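Local coordinates for periplasmic protein-probably involved in high-affinity Fe2+ transport (Escherichia coli F11, PDB 5I0Y) that binds copper in the periplasm and probably takes part in iron transport, where a copper site is required, at residues G62-L74 with E84-Y98. The protein carries 1 engineered substitution. Residues are numbered along the deposited sequence; the frame is centred on the assembly and turned at random.
Sequences GEWIPYLTISYTL and EGTFMPMVASDGPHY. With CU (copper (II) ion), chain D.
Two kinds of contact meet here: antiparallel pairing of Ser71, Tyr72 and Thr73 with Thr86, Gly85 and Glu84 in a beta hairpin, and packing of loop residues 64-68 over Pro96 and Tyr98. Tyr72 N gives a hydrogen bond to Gly85 O (2.9 Å), and Gly85 N returns one to Tyr72 O. With chi1 at 70°, the Tyr72 ring folds back over the backbone of Gly85, which has no side chain; the Tyr72 hydroxyl is hydrogen-bonded to Gln83. Thr73 OG1 donates to Glu84 OE1 (2.7 Å) on the syn side of the carboxylate. Phe87 N bonds Ile70 O (2.9 Å), and beside it a water bridges Ile70 N and Phe87 O.

Tyr98 OH makes two hydrogen bonds to the loop backbone. Tyr98 OH donates to a lone pair of Ile65 O (2.6 Å), in the carbonyl plane, and accepts from Leu68 N (3.0 Å). Trp64 CZ2 lies over one face of the Tyr98 ring and Ile70 CD1 over the opposite face. Pro96 CB makes a CH-pi contact with Trp64, 3.5 Å from the six-ring centroid. Between Pro96 and Tyr98, His97 binds copper through NE2, with Met90, His44 and His127 of the second subunit, a copper site at the dimer interface of a beta sandwich.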
loop_
_atom_site.group_PDB
_atom_site.type_symbol
_atom_site.label_atom_id
_atom_site.label_comp_id
_atom_site.label_asym_id
_atom_site.label_seq_id
_atom_site.Cartn_x
_atom_site.Cartn_y
_atom_site.Cartn_z
ATOM N N GLY B 62 14.004 -2.136 -2.732
ATOM C CA GLY B 62 13.434 -0.972 -3.405
ATOM C C GLY B 62 11.916 -0.880 -3.380
ATOM O O GLY B 62 11.352 0.170 -3.696
ATOM N N GLU B 63 11.241 -1.965 -3.007
ATOM C CA GLU B 63 9.788 -1.958 -3.002
ATOM C C GLU B 63 9.212 -1.187 -1.833
ATOM O O GLU B 63 9.709 -1.265 -0.720
ATOM C CB GLU B 63 9.269 -3.396 -3.049
ATOM C CG GLU B 63 9.528 -4.058 -4.403
ATOM C CD GLU B 63 9.322 -5.558 -4.418
ATOM O OE1 GLU B 63 9.787 -6.179 -5.413
ATOM O OE2 GLU B 63 8.687 -6.098 -3.467
ATOM N N TRP B 64 8.165 -0.429 -2.105
ATOM C CA TRP B 64 7.463 0.285 -1.056
ATOM C C TRP B 64 6.924 -0.663 -0.013
ATOM O O TRP B 64 6.516 -1.788 -0.314
ATOM C CB TRP B 64 6.312 1.068 -1.671
ATOM C CG TRP B 64 5.661 2.021 -0.723
ATOM C CD1 TRP B 64 6.284 2.984 0.057
ATOM C CD2 TRP B 64 4.247 2.126 -0.411
ATOM N NE1 TRP B 64 5.383 3.676 0.800
ATOM C CE2 TRP B 64 4.126 3.213 0.566
ATOM C CE3 TRP B 64 3.099 1.472 -0.840
ATOM C CZ2 TRP B 64 2.898 3.625 1.067
ATOM C CZ3 TRP B 64 1.862 1.895 -0.310
ATOM C CH2 TRP B 64 1.769 2.927 0.624
ATOM N N ILE B 65 6.944 -0.246 1.246
ATOM C CA ILE B 65 6.327 -1.075 2.279
ATOM C C ILE B 65 4.926 -0.507 2.534
ATOM O O ILE B 65 4.799 0.588 3.064
ATOM C CB ILE B 65 7.147 -1.058 3.579
ATOM C CG1 ILE B 65 8.611 -1.499 3.337
ATOM C CG2 ILE B 65 6.461 -1.939 4.620
ATOM C CD1 ILE B 65 8.809 -2.915 2.818
ATOM N N PRO B 66 3.871 -1.248 2.138
ATOM C CA PRO B 66 2.487 -0.775 2.262
ATOM C C PRO B 66 1.865 -1.130 3.601
ATOM O O PRO B 66 2.433 -1.930 4.359
ATOM C CB PRO B 66 1.785 -1.541 1.134
ATOM C CG PRO B 66 2.455 -2.890 1.167
ATOM C CD PRO B 66 3.911 -2.603 1.546
ATOM N N TYR B 67 0.728 -0.510 3.905
ATOM C CA TYR B 67 -0.095 -0.847 5.094
ATOM C C TYR B 67 0.568 -0.516 6.422
ATOM O O TYR B 67 0.161 -1.047 7.458
ATOM C CB TYR B 67 -0.587 -2.309 5.056
ATOM C CG TYR B 67 -1.515 -2.527 3.897
ATOM C CD1 TYR B 67 -2.878 -2.244 4.005
ATOM C CD2 TYR B 67 -1.026 -3.002 2.690
ATOM C CE1 TYR B 67 -3.732 -2.444 2.921
ATOM C CE2 TYR B 67 -1.868 -3.194 1.607
ATOM C CZ TYR B 67 -3.199 -2.913 1.729
ATOM O OH TYR B 67 -3.992 -3.126 0.621
ATOM N N LEU B 68 1.534 0.401 6.418
ATOM C CA LEU B 68 2.122 0.828 7.691
ATOM C C LEU B 68 1.205 1.827 8.398
ATOM O O LEU B 68 0.375 2.487 7.772
ATOM C CB LEU B 68 3.495 1.462 7.471
ATOM C CG LEU B 68 4.550 0.510 6.911
ATOM C CD1 LEU B 68 5.853 1.249 6.649
ATOM C CD2 LEU B 68 4.804 -0.689 7.816
ATOM N N THR B 69 1.366 1.954 9.719
ATOM C CA THR B 69 0.696 2.974 10.506
ATOM C C THR B 69 1.809 3.809 11.122
ATOM O O THR B 69 2.684 3.293 11.823
ATOM C CB THR B 69 -0.158 2.325 11.589
ATOM O OG1 THR B 69 -1.103 1.468 10.937
ATOM C CG2 THR B 69 -0.902 3.389 12.408
ATOM N N ILE B 70 1.768 5.103 10.856
ATOM C CA ILE B 70 2.873 5.977 11.223
ATOM C C ILE B 70 2.353 7.265 11.799
ATOM O O ILE B 70 1.526 7.956 11.166
ATOM C CB ILE B 70 3.801 6.293 10.029
ATOM C CG1 ILE B 70 4.228 5.000 9.346
ATOM C CG2 ILE B 70 5.021 7.092 10.497
ATOM C CD1 ILE B 70 5.028 5.227 8.080
ATOM N N SER B 71 2.843 7.587 12.995
ATOM C CA SER B 71 2.620 8.898 13.591
ATOM C C SER B 71 3.976 9.577 13.784
ATOM O O SER B 71 5.016 8.943 13.643
ATOM C CB SER B 71 1.838 8.828 14.900
ATOM O OG SER B 71 2.565 8.147 15.891
ATOM N N TYR B 72 3.953 10.871 14.055
ATOM C CA TYR B 72 5.194 11.611 14.232
ATOM C C TYR B 72 5.155 12.488 15.477
ATOM O O TYR B 72 4.092 12.893 15.932
ATOM C CB TYR B 72 5.507 12.471 12.977
ATOM C CG TYR B 72 4.556 13.638 12.798
ATOM C CD1 TYR B 72 4.771 14.846 13.469
ATOM C CD2 TYR B 72 3.416 13.521 12.002
ATOM C CE1 TYR B 72 3.907 15.916 13.330
ATOM C CE2 TYR B 72 2.539 14.594 11.857
ATOM C CZ TYR B 72 2.790 15.776 12.545
ATOM O OH TYR B 72 1.951 16.865 12.448
ATOM N N THR B 73 6.344 12.790 15.989
ATOM C CA THR B 73 6.515 13.787 17.042
ATOM C C THR B 73 7.598 14.727 16.553
ATOM O O THR B 73 8.725 14.300 16.335
ATOM C CB THR B 73 6.935 13.148 18.379
ATOM O OG1 THR B 73 5.956 12.178 18.763
ATOM C CG2 THR B 73 7.048 14.220 19.474
ATOM N N LEU B 74 7.236 15.988 16.359
ATOM C CA LEU B 74 8.120 16.994 15.796
ATOM C C LEU B 74 8.459 18.002 16.879
ATOM O O LEU B 74 7.574 18.500 17.566
ATOM C CB LEU B 74 7.405 17.695 14.630
ATOM C CG LEU B 74 8.116 18.807 13.855
ATOM C CD1 LEU B 74 9.303 18.217 13.088
ATOM C CD2 LEU B 74 7.131 19.529 12.931
ATOM N N GLU B 84 2.476 16.823 17.518
ATOM C CA GLU B 84 2.253 15.413 17.232
ATOM C C GLU B 84 1.188 15.309 16.155
ATOM O O GLU B 84 0.305 16.172 16.055
ATOM C CB GLU B 84 1.777 14.657 18.477
ATOM C CG GLU B 84 2.307 15.172 19.811
ATOM C CD GLU B 84 3.287 14.234 20.503
ATOM O OE1 GLU B 84 3.727 13.221 19.909
ATOM O OE2 GLU B 84 3.637 14.532 21.666
ATOM N N GLY B 85 1.271 14.265 15.338
ATOM C CA GLY B 85 0.254 14.035 14.316
ATOM C C GLY B 85 0.418 12.666 13.693
ATOM O O GLY B 85 1.240 11.859 14.130
ATOM N N THR B 86 -0.426 12.372 12.711
ATOM C CA THR B 86 -0.418 11.081 12.043
ATOM C C THR B 86 -0.229 11.305 10.547
ATOM O O THR B 86 -0.595 12.348 10.003
ATOM C CB THR B 86 -1.742 10.337 12.260
ATOM O OG1 THR B 86 -2.806 11.187 11.813
ATOM C CG2 THR B 86 -1.920 9.996 13.747
ATOM N N PHE B 87 0.376 10.321 9.904
ATOM C CA PHE B 87 0.481 10.302 8.438
ATOM C C PHE B 87 -0.615 9.429 7.861
ATOM O O PHE B 87 -1.160 8.552 8.531
ATOM C CB PHE B 87 1.828 9.737 7.968
ATOM C CG PHE B 87 3.027 10.607 8.268
ATOM C CD1 PHE B 87 2.952 11.998 8.261
ATOM C CD2 PHE B 87 4.255 10.013 8.487
ATOM C CE1 PHE B 87 4.077 12.765 8.514
ATOM C CE2 PHE B 87 5.380 10.773 8.746
ATOM C CZ PHE B 87 5.292 12.152 8.737
ATOM N N MET B 88 -0.930 9.700 6.605
ATOM C CA MET B 88 -1.822 8.860 5.809
ATOM C C MET B 88 -1.026 8.180 4.703
ATOM O O MET B 88 -0.033 8.732 4.223
ATOM C CB MET B 88 -2.832 9.746 5.079
ATOM C CG MET B 88 -3.735 10.571 5.953
ATOM S SD MET B 88 -4.378 11.926 4.957
ATOM C CE MET B 88 -3.044 13.121 5.123
ATOM N N PRO B 89 -1.490 7.018 4.232
ATOM C CA PRO B 89 -0.966 6.475 2.979
ATOM C C PRO B 89 -1.437 7.331 1.808
ATOM O O PRO B 89 -2.591 7.771 1.796
ATOM C CB PRO B 89 -1.575 5.058 2.898
ATOM C CG PRO B 89 -2.334 4.866 4.161
ATOM C CD PRO B 89 -2.608 6.219 4.743
ATOM N N MET B 90 -0.516 7.595 0.883
ATOM C CA MET B 90 -0.784 8.523 -0.216
ATOM C C MET B 90 -0.096 8.052 -1.472
ATOM O O MET B 90 0.789 7.212 -1.434
ATOM C CB MET B 90 -0.251 9.916 0.116
ATOM C CG MET B 90 -0.676 10.420 1.476
ATOM S SD MET B 90 -0.381 12.178 1.757
ATOM C CE MET B 90 -1.789 12.884 0.936
ATOM N N VAL B 91 -0.536 8.589 -2.608
ATOM C CA VAL B 91 0.188 8.419 -3.855
ATOM C C VAL B 91 0.312 9.758 -4.586
ATOM O O VAL B 91 -0.666 10.511 -4.695
ATOM C CB VAL B 91 -0.390 7.279 -4.731
ATOM C CG1 VAL B 91 -1.806 7.585 -5.196
ATOM C CG2 VAL B 91 0.556 6.951 -5.886
ATOM N N ALA B 92 1.532 10.051 -5.030
ATOM C CA ALA B 92 1.827 11.263 -5.812
ATOM C C ALA B 92 2.467 10.830 -7.119
ATOM O O ALA B 92 2.589 9.630 -7.415
ATOM C CB ALA B 92 2.753 12.177 -5.021
ATOM N N SER B 93 2.909 11.800 -7.912
ATOM C CA SER B 93 3.421 11.458 -9.244
ATOM C C SER B 93 4.679 10.594 -9.237
ATOM O O SER B 93 4.944 9.896 -10.205
ATOM C CB SER B 93 3.612 12.725 -10.090
ATOM O OG SER B 93 4.634 13.512 -9.530
ATOM N N ASP B 94 5.437 10.635 -8.141
ATOM C CA ASP B 94 6.610 9.769 -8.003
ATOM C C ASP B 94 6.366 8.517 -7.169
ATOM O O ASP B 94 7.314 7.850 -6.783
ATOM C CB ASP B 94 7.762 10.556 -7.382
ATOM C CG ASP B 94 7.445 11.070 -5.997
ATOM O OD1 ASP B 94 6.266 11.192 -5.625
ATOM O OD2 ASP B 94 8.394 11.383 -5.255
ATOM N N GLY B 95 5.106 8.196 -6.904
ATOM C CA GLY B 95 4.778 6.913 -6.304
ATOM C C GLY B 95 4.178 7.045 -4.920
ATOM O O GLY B 95 3.894 8.144 -4.425
ATOM N N PRO B 96 3.942 5.902 -4.271
ATOM C CA PRO B 96 3.276 5.951 -2.961
ATOM C C PRO B 96 4.213 6.370 -1.838
ATOM O O PRO B 96 5.425 6.173 -1.931
ATOM C CB PRO B 96 2.840 4.491 -2.758
ATOM C CG PRO B 96 3.812 3.694 -3.555
ATOM C CD PRO B 96 4.123 4.530 -4.776
ATOM N N HIS B 97 3.642 6.936 -0.783
ATOM C CA HIS B 97 4.413 7.318 0.418
ATOM C C HIS B 97 3.464 7.438 1.577
ATOM O O HIS B 97 2.265 7.152 1.439
ATOM C CB HIS B 97 5.198 8.628 0.157
ATOM C CG HIS B 97 4.312 9.820 -0.065
ATOM N ND1 HIS B 97 4.179 10.426 -1.272
ATOM C CD2 HIS B 97 3.459 10.484 0.802
ATOM C CE1 HIS B 97 3.291 11.435 -1.156
ATOM N NE2 HIS B 97 2.841 11.469 0.099
ATOM N N TYR B 98 3.997 7.814 2.747
ATOM C CA TYR B 98 3.144 8.216 3.874
ATOM C C TYR B 98 3.401 9.676 4.179
ATOM O O TYR B 98 4.546 10.106 4.155
ATOM C CB TYR B 98 3.419 7.361 5.127
ATOM C CG TYR B 98 3.243 5.885 4.874
ATOM C CD1 TYR B 98 1.991 5.279 5.037
ATOM C CD2 TYR B 98 4.317 5.108 4.470
ATOM C CE1 TYR B 98 1.827 3.923 4.801
ATOM C CE2 TYR B 98 4.167 3.742 4.226
ATOM C CZ TYR B 98 2.917 3.160 4.388
ATOM O OH TYR B 98 2.768 1.811 4.139
HETATM CU CU CU D . 1.399 12.841 0.544
HETATM O O HOH W 1 -0.670 6.110 9.760
HETATM O O HOH W 2 2.382 11.111 17.644
#